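Local atomic coordinates of ecto-NAD+ glycohydrolase (CD38 molecule) (PDB entry 3GC6), a protein that belongs to the ADP-ribosyl cyclase family and folds as a glycosylated, disulfide-bonded alpha/beta ectoprotein with a parallel beta-sheet. Residues 85-88 with 89-92; 149-152 with 153-157; 181-185 with 186-190; 202-205 with 206-209. The protein carries 1 engineered substitution. All blocks are in the same frame, centred on the assembly; numbering follows the deposited sequence.

Contact 1 of 4, residues 85-88 with 89-92. With NAG (2-acetamido-2-deoxy-beta-D-glucopyranose), chain C.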
loop_
_atom_site.group_PDB
_atom_site.type_symbol
_atom_site.label_atom_id
_atom_site.label_comp_id
_atom_site.label_asym_id
_atom_site.label_seq_id
_atom_site.Cartn_x
_atom_site.Cartn_y
_atom_site.Cartn_z
ATOM N N VAL A 85 5.006 -8.995 20.559
ATOM C CA VAL A 85 5.860 -8.634 21.685
ATOM C C VAL A 85 5.237 -7.496 22.496
ATOM O O VAL A 85 4.777 -6.487 21.912
ATOM C CB VAL A 85 7.210 -8.142 21.164
ATOM C CG1 VAL A 85 8.061 -7.602 22.320
ATOM C CG2 VAL A 85 7.943 -9.334 20.486
ATOM N N PHE A 86 5.215 -7.661 23.820
ATOM C CA PHE A 86 4.830 -6.615 24.771
ATOM C C PHE A 86 6.090 -6.193 25.497
ATOM O O PHE A 86 7.090 -6.928 25.517
ATOM C CB PHE A 86 3.856 -7.185 25.803
ATOM C CG PHE A 86 2.545 -7.580 25.221
ATOM C CD1 PHE A 86 1.448 -6.703 25.291
ATOM C CD2 PHE A 86 2.398 -8.814 24.579
ATOM C CE1 PHE A 86 0.198 -7.086 24.722
ATOM C CE2 PHE A 86 1.181 -9.190 24.013
ATOM C CZ PHE A 86 0.076 -8.328 24.090
ATOM N N TRP A 87 6.072 -4.992 26.063
ATOM C CA TRP A 87 7.265 -4.524 26.759
ATOM C C TRP A 87 6.863 -3.472 27.775
ATOM O O TRP A 87 5.810 -2.843 27.655
ATOM C CB TRP A 87 8.299 -3.969 25.753
ATOM C CG TRP A 87 7.781 -2.755 24.981
ATOM C CD1 TRP A 87 7.055 -2.752 23.806
ATOM C CD2 TRP A 87 7.938 -1.392 25.350
ATOM N NE1 TRP A 87 6.757 -1.442 23.418
ATOM C CE2 TRP A 87 7.285 -0.597 24.369
ATOM C CE3 TRP A 87 8.567 -0.757 26.430
ATOM C CZ2 TRP A 87 7.274 0.799 24.431
ATOM C CZ3 TRP A 87 8.536 0.636 26.505
ATOM C CH2 TRP A 87 7.880 1.392 25.514
ATOM N N SER A 88 7.724 -3.294 28.775
ATOM C CA SER A 88 7.457 -2.245 29.753
ATOM C C SER A 88 8.778 -1.835 30.359
ATOM O O SER A 88 9.506 -2.687 30.876
ATOM C CB SER A 88 6.529 -2.796 30.854
ATOM O OG SER A 88 6.101 -1.770 31.752
ATOM N N LYS A 89 9.105 -0.545 30.240
ATOM C CA LYS A 89 10.356 0.024 30.785
ATOM C C LYS A 89 11.622 -0.465 30.071
ATOM O O LYS A 89 12.726 -0.274 30.570
ATOM C CB LYS A 89 10.492 -0.192 32.301
ATOM C CG LYS A 89 9.185 -0.042 33.113
ATOM C CD LYS A 89 8.573 1.333 32.931
ATOM C CE LYS A 89 7.254 1.509 33.733
ATOM N NZ LYS A 89 7.401 1.366 35.210
ATOM N N THR A 90 11.457 -1.048 28.881
ATOM C CA THR A 90 12.567 -1.628 28.110
ATOM C C THR A 90 12.472 -1.192 26.639
ATOM O O THR A 90 12.773 -1.970 25.727
ATOM C CB THR A 90 12.473 -3.164 28.129
ATOM O OG1 THR A 90 11.145 -3.517 27.703
ATOM C CG2 THR A 90 12.715 -3.694 29.547
ATOM N N LYS A 91 12.094 0.060 26.410
ATOM C CA LYS A 91 11.787 0.491 25.047
ATOM C C LYS A 91 12.879 0.130 24.051
ATOM O O LYS A 91 12.610 -0.465 23.015
ATOM C CB LYS A 91 11.564 2.004 24.991
ATOM C CG LYS A 91 11.115 2.453 23.612
ATOM C CD LYS A 91 10.650 3.902 23.601
ATOM C CE LYS A 91 10.132 4.299 22.212
ATOM N NZ LYS A 91 8.854 3.620 21.817
ATOM N N GLU A 92 14.104 0.534 24.337
ATOM C CA GLU A 92 15.182 0.324 23.359
ATOM C C GLU A 92 15.456 -1.181 23.114
ATOM O O GLU A 92 15.549 -1.656 21.977
ATOM C CB GLU A 92 16.458 1.064 23.810
ATOM C CG GLU A 92 16.461 2.591 23.521
ATOM C CD GLU A 92 15.606 3.426 24.491
ATOM O OE1 GLU A 92 15.186 2.861 25.525
ATOM O OE2 GLU A 92 15.342 4.630 24.223
HETATM C C1 NAG C . 15.864 -0.360 32.648
HETATM C C2 NAG C . 16.553 -0.331 31.275
HETATM C C3 NAG C . 17.570 0.824 31.236
HETATM C C4 NAG C . 17.021 2.156 31.769
HETATM C C5 NAG C . 16.306 1.921 33.098
HETATM C C6 NAG C . 15.620 3.183 33.649
HETATM C C7 NAG C . 16.757 -2.477 30.095
HETATM C C8 NAG C . 17.440 -3.809 30.057
HETATM N N2 NAG C . 17.240 -1.595 30.991
HETATM O O3 NAG C . 18.095 0.975 29.932
HETATM O O4 NAG C . 18.094 3.093 31.951
HETATM O O5 NAG C . 15.314 0.927 32.894
HETATM O O6 NAG C . 14.776 3.756 32.669
HETATM O O7 NAG C . 15.820 -2.232 29.330
#
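Lys91 lies over one face of the Trp87 indole. Its CA is 3.9 Å from the centroid of the six-membered ring and 26° off the ring normal, which qualifies as a CH-pi contact. The touch falls toward the rim: Trp87 CZ3 is 3.6 Å from Lys91 CA, and Trp87 CH2 is 3.8 Å from Lys91 CB. The lysine chain then runs extended past the ring, bending only before NZ. Trp87 can meet it because its CG sits between its own backbone N and carbonyl carbon (chi1 62°), which carries the indole over the residues that follow.

Where the ring is attached, Thr90 OG1 lies 3.5 Å from Trp87 CB. Thr90 holds the N-cap position of the helix, yet its hydroxyl makes no capping bond and pairs instead with Val168 O. Its CG2 branch approaches the glycan, 3.4 Å from NAG O7. Lys89 turns the chain with a positive phi of 68°, and its bent side chain passes the serine, with Lys89 CG 3.8 Å from Ser88 OG, before NZ reaches a salt bridge with Asp178. The indole has outside partners as well: Trp87 NE1 is hydrogen-bonded to Glu107 OE1, and His95 meets the ring edge-to-face.

The contact thus marks the passage from strand 85-88, an outermost strand of the parallel sheet within this chain and bonded to strand 164-170, into helix 91-101, while Phe86 and Ser88 pack against helix 182-187.

Contact 2 of 4, residues 149-152 with 153-157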
loop_
_atom_site.group_PDB
_atom_site.type_symbol
_atom_site.label_atom_id
_atom_site.label_comp_id
_atom_site.label_asym_id
_atom_site.label_seq_id
_atom_site.Cartn_x
_atom_site.Cartn_y
_atom_site.Cartn_z
ATOM N N PHE A 149 -5.468 7.395 23.055
ATOM C CA PHE A 149 -5.067 6.649 21.853
ATOM C C PHE A 149 -4.247 5.418 22.264
ATOM O O PHE A 149 -4.517 4.283 21.836
ATOM C CB PHE A 149 -4.206 7.532 20.949
ATOM C CG PHE A 149 -3.565 6.779 19.827
ATOM C CD1 PHE A 149 -4.271 6.508 18.646
ATOM C CD2 PHE A 149 -2.264 6.325 19.955
ATOM C CE1 PHE A 149 -3.637 5.780 17.568
ATOM C CE2 PHE A 149 -1.646 5.606 18.910
ATOM C CZ PHE A 149 -2.335 5.352 17.731
ATOM N N TRP A 150 -3.216 5.632 23.079
ATOM C CA TRP A 150 -2.332 4.491 23.390
ATOM C C TRP A 150 -3.076 3.467 24.259
ATOM O O TRP A 150 -2.791 2.273 24.189
ATOM C CB TRP A 150 -1.041 4.988 24.047
ATOM C CG TRP A 150 -0.166 5.654 23.046
ATOM C CD1 TRP A 150 0.109 6.990 22.958
ATOM C CD2 TRP A 150 0.564 5.026 21.980
ATOM N NE1 TRP A 150 0.956 7.245 21.888
ATOM C CE2 TRP A 150 1.238 6.041 21.266
ATOM C CE3 TRP A 150 0.680 3.704 21.528
ATOM C CZ2 TRP A 150 2.061 5.755 20.148
ATOM C CZ3 TRP A 150 1.468 3.427 20.424
ATOM C CH2 TRP A 150 2.156 4.442 19.736
ATOM N N GLU A 151 -4.003 3.945 25.086
ATOM C CA GLU A 151 -4.791 3.038 25.926
ATOM C C GLU A 151 -5.660 2.154 25.031
ATOM O O GLU A 151 -5.666 0.917 25.188
ATOM C CB GLU A 151 -5.608 3.868 26.940
ATOM C CG GLU A 151 -6.869 3.303 27.526
ATOM C CD GLU A 151 -7.725 4.466 28.086
ATOM O OE1 GLU A 151 -7.157 5.315 28.816
ATOM O OE2 GLU A 151 -8.920 4.579 27.760
ATOM N N VAL A 152 -6.411 2.736 24.091
ATOM C CA VAL A 152 -7.316 1.912 23.315
ATOM C C VAL A 152 -6.534 1.050 22.314
ATOM O O VAL A 152 -6.899 -0.106 22.062
ATOM C CB VAL A 152 -8.438 2.736 22.631
ATOM C CG1 VAL A 152 -7.870 3.728 21.690
ATOM C CG2 VAL A 152 -9.445 1.779 21.941
ATOM N N LEU A 153 -5.464 1.599 21.752
ATOM C CA LEU A 153 -4.647 0.765 20.863
ATOM C C LEU A 153 -4.103 -0.427 21.635
ATOM O O LEU A 153 -4.072 -1.554 21.117
ATOM C CB LEU A 153 -3.489 1.541 20.222
ATOM C CG LEU A 153 -2.987 0.963 18.890
ATOM C CD1 LEU A 153 -4.043 1.112 17.766
ATOM C CD2 LEU A 153 -1.660 1.610 18.522
ATOM N N SER A 154 -3.650 -0.164 22.850
ATOM C CA SER A 154 -3.095 -1.245 23.718
ATOM C C SER A 154 -4.126 -2.324 24.002
ATOM O O SER A 154 -3.826 -3.529 23.981
ATOM C CB SER A 154 -2.634 -0.663 25.061
ATOM O OG SER A 154 -1.444 0.068 24.906
ATOM N N GLU A 155 -5.345 -1.904 24.325
ATOM C CA GLU A 155 -6.445 -2.872 24.583
ATOM C C GLU A 155 -6.702 -3.750 23.395
ATOM O O GLU A 155 -6.821 -4.975 23.526
ATOM C CB GLU A 155 -7.744 -2.134 24.939
ATOM C CG GLU A 155 -7.663 -1.408 26.260
ATOM C CD GLU A 155 -8.989 -0.778 26.677
ATOM O OE1 GLU A 155 -9.852 -0.560 25.809
ATOM O OE2 GLU A 155 -9.150 -0.469 27.879
ATOM N N ARG A 156 -6.790 -3.146 22.208
ATOM C CA ARG A 156 -7.146 -3.920 21.027
ATOM C C ARG A 156 -5.995 -4.873 20.675
ATOM O O ARG A 156 -6.217 -6.031 20.324
ATOM C CB ARG A 156 -7.518 -3.007 19.874
ATOM C CG ARG A 156 -8.784 -2.176 20.155
ATOM C CD ARG A 156 -10.033 -3.068 20.128
ATOM N NE ARG A 156 -10.252 -3.613 18.790
ATOM C CZ ARG A 156 -11.029 -3.035 17.867
ATOM N NH1 ARG A 156 -11.654 -1.900 18.154
ATOM N NH2 ARG A 156 -11.168 -3.584 16.664
ATOM N N PHE A 157 -4.753 -4.400 20.855
ATOM C CA PHE A 157 -3.534 -5.198 20.605
ATOM C C PHE A 157 -3.539 -6.419 21.550
ATOM O O PHE A 157 -3.304 -7.549 21.109
ATOM C CB PHE A 157 -2.357 -4.259 20.896
ATOM C CG PHE A 157 -0.969 -4.853 20.713
ATOM C CD1 PHE A 157 -0.448 -5.091 19.436
ATOM C CD2 PHE A 157 -0.120 -4.991 21.816
ATOM C CE1 PHE A 157 0.885 -5.556 19.279
ATOM C CE2 PHE A 157 1.200 -5.457 21.663
ATOM C CZ PHE A 157 1.693 -5.745 20.402
#
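Within helix 145-159, Trp150 and Ser154 are joined twice, through the backbone and through a serine hydroxyl folded back onto the preceding turn. Ser154 N reaches Trp150 O at 2.9 Å and Ser154 OG reaches the same Trp150 O at 2.7 Å, from opposite faces of the carbonyl plane. The amide stands 39° out of that plane, the hydroxyl 26°. The hydroxyl gets there because OG lies beside the serine's own backbone N (chi1 -74°), directed back along the helix. Its oxygen is also bonded by NE2 of Gln187, an engineered residue, so in this variant Ser154 is bonded to helix 182-187.

Other carbonyls of the segment follow the regular pattern, with Leu153 N to Phe149 O at 2.8 Å and Arg156 N to Val152 O at 3.0 Å. On the apolar side, Leu153 lies alongside both Phe149 and Trp150, pointing the same way. A single methyl does the touching: Leu153 CD2 is 3.9 Å from Phe149 CZ and 4.1 Å from Trp150 CZ3. On another side, Glu151 OE2 and Glu155 OE2 are 5.1 Å apart, and the salt bridge from Glu155 to Lys65 would be expected to ease their like charges.

The pattern is that of a regular alpha-helix with i to i+4 bonding, here with a serine whose hydroxyl shares the carbonyl already used by its own amide.

Contact 3 of 4, residues 181-185 with 186-190. Engineered in segment 186-190: Gln187 (natural residue Glu). With SO4 (sulfate ion), chain G.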
loop_
_atom_site.group_PDB
_atom_site.type_symbol
_atom_site.label_atom_id
_atom_site.label_comp_id
_atom_site.label_asym_id
_atom_site.label_seq_id
_atom_site.Cartn_x
_atom_site.Cartn_y
_atom_site.Cartn_z
ATOM N N SER A 181 1.679 0.784 35.130
ATOM C CA SER A 181 2.187 1.019 33.780
ATOM C C SER A 181 1.115 0.675 32.767
ATOM O O SER A 181 0.129 0.020 33.094
ATOM C CB SER A 181 3.420 0.144 33.503
ATOM O OG SER A 181 3.069 -1.232 33.423
ATOM N N ILE A 182 1.299 1.134 31.535
ATOM C CA ILE A 182 0.313 0.796 30.516
ATOM C C ILE A 182 0.259 -0.730 30.311
ATOM O O ILE A 182 -0.796 -1.302 30.069
ATOM C CB ILE A 182 0.520 1.570 29.180
ATOM C CG1 ILE A 182 -0.687 1.393 28.262
ATOM C CG2 ILE A 182 1.872 1.228 28.507
ATOM C CD1 ILE A 182 -0.771 2.483 27.213
ATOM N N PHE A 183 1.416 -1.378 30.412
ATOM C CA PHE A 183 1.435 -2.830 30.269
ATOM C C PHE A 183 0.630 -3.491 31.399
ATOM O O PHE A 183 -0.181 -4.407 31.188
ATOM C CB PHE A 183 2.871 -3.388 30.266
ATOM C CG PHE A 183 2.902 -4.894 30.337
ATOM C CD1 PHE A 183 2.461 -5.656 29.274
ATOM C CD2 PHE A 183 3.344 -5.533 31.485
ATOM C CE1 PHE A 183 2.443 -7.052 29.335
ATOM C CE2 PHE A 183 3.374 -6.923 31.574
ATOM C CZ PHE A 183 2.914 -7.698 30.491
ATOM N N GLY A 184 0.824 -2.997 32.614
ATOM C CA GLY A 184 0.201 -3.643 33.771
ATOM C C GLY A 184 -1.271 -3.287 33.936
ATOM O O GLY A 184 -2.047 -4.075 34.445
ATOM N N ARG A 185 -1.632 -2.079 33.526
ATOM C CA ARG A 185 -2.987 -1.577 33.768
ATOM C C ARG A 185 -3.935 -1.909 32.609
ATOM O O ARG A 185 -5.124 -2.206 32.834
ATOM C CB ARG A 185 -2.930 -0.056 33.976
ATOM C CG ARG A 185 -4.295 0.618 34.141
ATOM C CD ARG A 185 -4.184 2.159 34.228
ATOM N NE ARG A 185 -3.554 2.783 33.054
ATOM C CZ ARG A 185 -2.287 3.193 33.054
ATOM N NH1 ARG A 185 -1.569 3.042 34.156
ATOM N NH2 ARG A 185 -1.728 3.744 31.984
ATOM N N VAL A 186 -3.400 -1.877 31.379
ATOM C CA VAL A 186 -4.224 -1.981 30.182
ATOM C C VAL A 186 -3.946 -3.239 29.356
ATOM O O VAL A 186 -4.873 -3.875 28.842
ATOM C CB VAL A 186 -4.056 -0.726 29.263
ATOM C CG1 VAL A 186 -4.970 -0.847 28.071
ATOM C CG2 VAL A 186 -4.364 0.548 30.033
ATOM N N GLN A 187 -2.668 -3.592 29.195
ATOM C CA GLN A 187 -2.373 -4.698 28.262
ATOM C C GLN A 187 -2.560 -6.060 28.905
ATOM O O GLN A 187 -3.376 -6.855 28.443
ATOM C CB GLN A 187 -0.990 -4.536 27.671
ATOM C CG GLN A 187 -0.870 -3.254 26.822
ATOM C CD GLN A 187 0.559 -2.892 26.457
ATOM O OE1 GLN A 187 1.498 -3.619 26.725
ATOM N NE2 GLN A 187 0.715 -1.745 25.773
ATOM N N ALA A 188 -1.856 -6.324 30.002
ATOM C CA ALA A 188 -1.952 -7.658 30.614
ATOM C C ALA A 188 -3.396 -8.031 31.002
ATOM O O ALA A 188 -3.833 -9.128 30.748
ATOM C CB ALA A 188 -0.962 -7.809 31.815
ATOM N N PRO A 189 -4.156 -7.094 31.598
ATOM C CA PRO A 189 -5.517 -7.460 32.032
ATOM C C PRO A 189 -6.473 -7.725 30.874
ATOM O O PRO A 189 -7.550 -8.293 31.105
ATOM C CB PRO A 189 -5.985 -6.212 32.813
ATOM C CG PRO A 189 -4.685 -5.637 33.332
ATOM C CD PRO A 189 -3.703 -5.825 32.221
ATOM N N ASN A 190 -6.077 -7.315 29.664
ATOM C CA ASN A 190 -6.942 -7.467 28.502
ATOM C C ASN A 190 -6.444 -8.526 27.514
ATOM O O ASN A 190 -7.012 -8.657 26.431
ATOM C CB ASN A 190 -7.159 -6.129 27.809
ATOM C CG ASN A 190 -8.048 -5.229 28.609
ATOM O OD1 ASN A 190 -7.634 -4.149 29.074
ATOM N ND2 ASN A 190 -9.279 -5.682 28.812
HETATM S S SO4 G . 4.569 3.298 31.151
HETATM O O1 SO4 G . 3.126 3.061 31.152
HETATM O O2 SO4 G . 4.896 4.125 30.002
HETATM O O3 SO4 G . 4.860 4.015 32.396
HETATM O O4 SO4 G . 5.328 2.048 31.138
#
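Ile182 O is gripped by two backbone amides, Val186 N at 3.0 Å and Gln187 N at 3.1 Å. They come from different directions: Val186 N stands 36° out of the carbonyl plane, whereas Gln187 N lies in it. Bonding to both i+4 and i+5 is the sign of the wider pi-type turn in this helix. The next carbonyl confirms it, since Ala188 N meets Phe183 O at 2.8 Å in an almost straight bond, while Gln187 N adds only a weak one to the same oxygen.

Gln187, engineered in place of a natural Glu, has CG anti to the carbonyl carbon (chi1 -63°), and its extended chain runs back along the helix to put OE1 at the edge of the Phe183 ring, in its plane, 3.4 Å from Phe183 CD1, while its NE2 is bonded to Ser154 of helix 145-159. Ring and amide planes are 77° apart. Ala188 CB lies over one face of the same ring, 4.1 Å from Phe183 CZ. Pro189, which has no amide hydrogen to offer, sets its ring against the carbonyls of Gly184 and Arg185, with Pro189 CG 3.3 Å from Gly184 O.

At the start of the helix, Ser181 is the N-cap: its OG accepts from Gly184 N and also pairs with Asp178 O. A sulfate ion, probably from the crystallisation liquor, takes the amide of Ile182 through O1, with Ile182 N 2.7 Å away.

Helix 182-187 belongs to the beta-alpha-beta unit between strands 164-170 and 196-203. Phe183 packs on strand 85-88, and Ile182 and Val186 face helix 145-159.

Contact 4 of 4, residues 202-205 with 206-209. With NAG (2-acetamido-2-deoxy-beta-D-glucopyranose), chain C.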
loop_
_atom_site.group_PDB
_atom_site.type_symbol
_atom_site.label_atom_id
_atom_site.label_comp_id
_atom_site.label_asym_id
_atom_site.label_seq_id
_atom_site.Cartn_x
_atom_site.Cartn_y
_atom_site.Cartn_z
ATOM N N VAL A 202 15.375 -8.736 31.804
ATOM C CA VAL A 202 16.707 -8.522 31.245
ATOM C C VAL A 202 17.368 -7.371 32.004
ATOM O O VAL A 202 16.757 -6.329 32.231
ATOM C CB VAL A 202 16.602 -8.216 29.715
ATOM C CG1 VAL A 202 18.012 -8.084 29.131
ATOM C CG2 VAL A 202 15.864 -9.357 29.007
ATOM N N HIS A 203 18.624 -7.573 32.423
ATOM C CA HIS A 203 19.313 -6.563 33.203
ATOM C C HIS A 203 20.434 -5.965 32.374
ATOM O O HIS A 203 20.865 -6.533 31.364
ATOM C CB HIS A 203 19.886 -7.142 34.523
ATOM C CG HIS A 203 20.951 -8.174 34.331
ATOM N ND1 HIS A 203 22.262 -7.852 34.021
ATOM C CD2 HIS A 203 20.900 -9.524 34.391
ATOM C CE1 HIS A 203 22.965 -8.963 33.898
ATOM N NE2 HIS A 203 22.162 -9.991 34.117
ATOM N N ASP A 204 20.895 -4.811 32.823
ATOM C CA ASP A 204 21.945 -4.114 32.104
ATOM C C ASP A 204 23.312 -4.728 32.309
ATOM O O ASP A 204 23.589 -5.280 33.363
ATOM C CB ASP A 204 21.868 -2.643 32.436
ATOM C CG ASP A 204 20.661 -2.006 31.783
ATOM O OD1 ASP A 204 20.653 -1.931 30.538
ATOM O OD2 ASP A 204 19.716 -1.619 32.494
ATOM N N THR A 205 24.149 -4.656 31.268
ATOM C CA THR A 205 25.437 -5.342 31.277
ATOM C C THR A 205 26.246 -4.925 32.517
ATOM O O THR A 205 26.330 -3.744 32.846
ATOM C CB THR A 205 26.236 -5.101 29.938
ATOM O OG1 THR A 205 27.434 -5.890 29.902
ATOM C CG2 THR A 205 26.596 -3.623 29.764
ATOM N N GLY A 206 26.772 -5.911 33.227
ATOM C CA GLY A 206 27.660 -5.658 34.368
ATOM C C GLY A 206 27.007 -5.153 35.636
ATOM O O GLY A 206 27.684 -4.846 36.611
ATOM N N LYS A 207 25.684 -5.061 35.635
ATOM C CA LYS A 207 24.968 -4.664 36.850
ATOM C C LYS A 207 24.080 -5.819 37.320
ATOM O O LYS A 207 23.243 -6.311 36.559
ATOM C CB LYS A 207 24.149 -3.393 36.592
ATOM C CG LYS A 207 25.028 -2.179 36.253
ATOM C CD LYS A 207 24.239 -0.866 36.163
ATOM C CE LYS A 207 23.590 -0.657 34.800
ATOM N NZ LYS A 207 24.589 -0.470 33.689
ATOM N N PRO A 208 24.280 -6.283 38.564
ATOM C CA PRO A 208 23.460 -7.372 39.081
ATOM C C PRO A 208 21.980 -7.016 39.069
ATOM O O PRO A 208 21.609 -5.871 39.350
ATOM C CB PRO A 208 23.944 -7.535 40.526
ATOM C CG PRO A 208 24.645 -6.237 40.849
ATOM C CD PRO A 208 25.269 -5.826 39.556
ATOM N N PRO A 209 21.134 -8.000 38.745
ATOM C CA PRO A 209 19.708 -7.700 38.593
ATOM C C PRO A 209 19.085 -7.213 39.891
ATOM O O PRO A 209 19.505 -7.637 40.982
ATOM C CB PRO A 209 19.096 -9.045 38.201
ATOM C CG PRO A 209 20.224 -9.951 37.874
ATOM C CD PRO A 209 21.461 -9.413 38.491
HETATM C C1 NAG C . 15.864 -0.360 32.648
HETATM C C2 NAG C . 16.553 -0.331 31.275
HETATM C C3 NAG C . 17.570 0.824 31.236
HETATM C C4 NAG C . 17.021 2.156 31.769
HETATM C C5 NAG C . 16.306 1.921 33.098
HETATM C C6 NAG C . 15.620 3.183 33.649
HETATM C C7 NAG C . 16.757 -2.477 30.095
HETATM C C8 NAG C . 17.440 -3.809 30.057
HETATM N N2 NAG C . 17.240 -1.595 30.991
HETATM O O3 NAG C . 18.095 0.975 29.932
HETATM O O4 NAG C . 18.094 3.093 31.951
HETATM O O5 NAG C . 15.314 0.927 32.894
HETATM O O6 NAG C . 14.776 3.756 32.669
HETATM O O7 NAG C . 15.820 -2.232 29.330
#
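Asp204 O is held from opposite faces of its carbonyl plane, by the Lys207 amide across the contact and by the imidazole of the preceding His203. The first bond, Lys207 N to Asp204 O at 3.1 Å, closes a type II beta turn from Asp204 to Lys207, with Gly206 at the third position. There phi is positive, 74°, a conformation that favours glycine. The second bond, His203 ND1 to Asp204 O at 3.0 Å, runs almost in the plane of the His203 ring but arrives 55° out of the carbonyl plane, well away from a lone pair. A chi1 of 64° swings the imidazole over its own backbone toward the next carbonyl. ND1 of His203 is also 3.1 Å from Lys207 O, but at an angle too poor for a bond.

Beyond the turn, Pro209 returns to the histidine. Its CD lies over one ring face, offset toward the rim, and Pro209 CG is 3.6 Å from His203 CD2. The Lys207 chain, bent twice near its end, folds back so that its CE is 3.5 Å from Asp204 CB.

This exposed turn leaves the end of strand 196-203 and leads into the loop before helix 216-227. The Asp204 carboxylate has partners of its own, apart from the turn bonds: OD1 forms a salt bridge with Arg240, and OD2 accepts from the glycan, with NAG N2 2.9 Å from Asp204 OD2.

How the contacts relate
Contacts 1, 2 and 3 lie near the centre of the folded chain, whereas contact 4 is a surface turn about 25 Å from that centre. Contact 3 is the most buried and touches both others: Phe86 packs on Phe183 and Gln187, and Val186 lies against Glu155. Phe86 also meets Phe157, tying contact 1 directly to contact 2. Contacts 2 and 3 are both intrahelical, one regular and one widened, while contacts 1 and 4 lie where strands of the same parallel sheet end, one passing into a helix and the other into a loop, and touch the same NAG. Indole packing dominates contact 1; backbone turn bonding and a carboxylate govern contact 4.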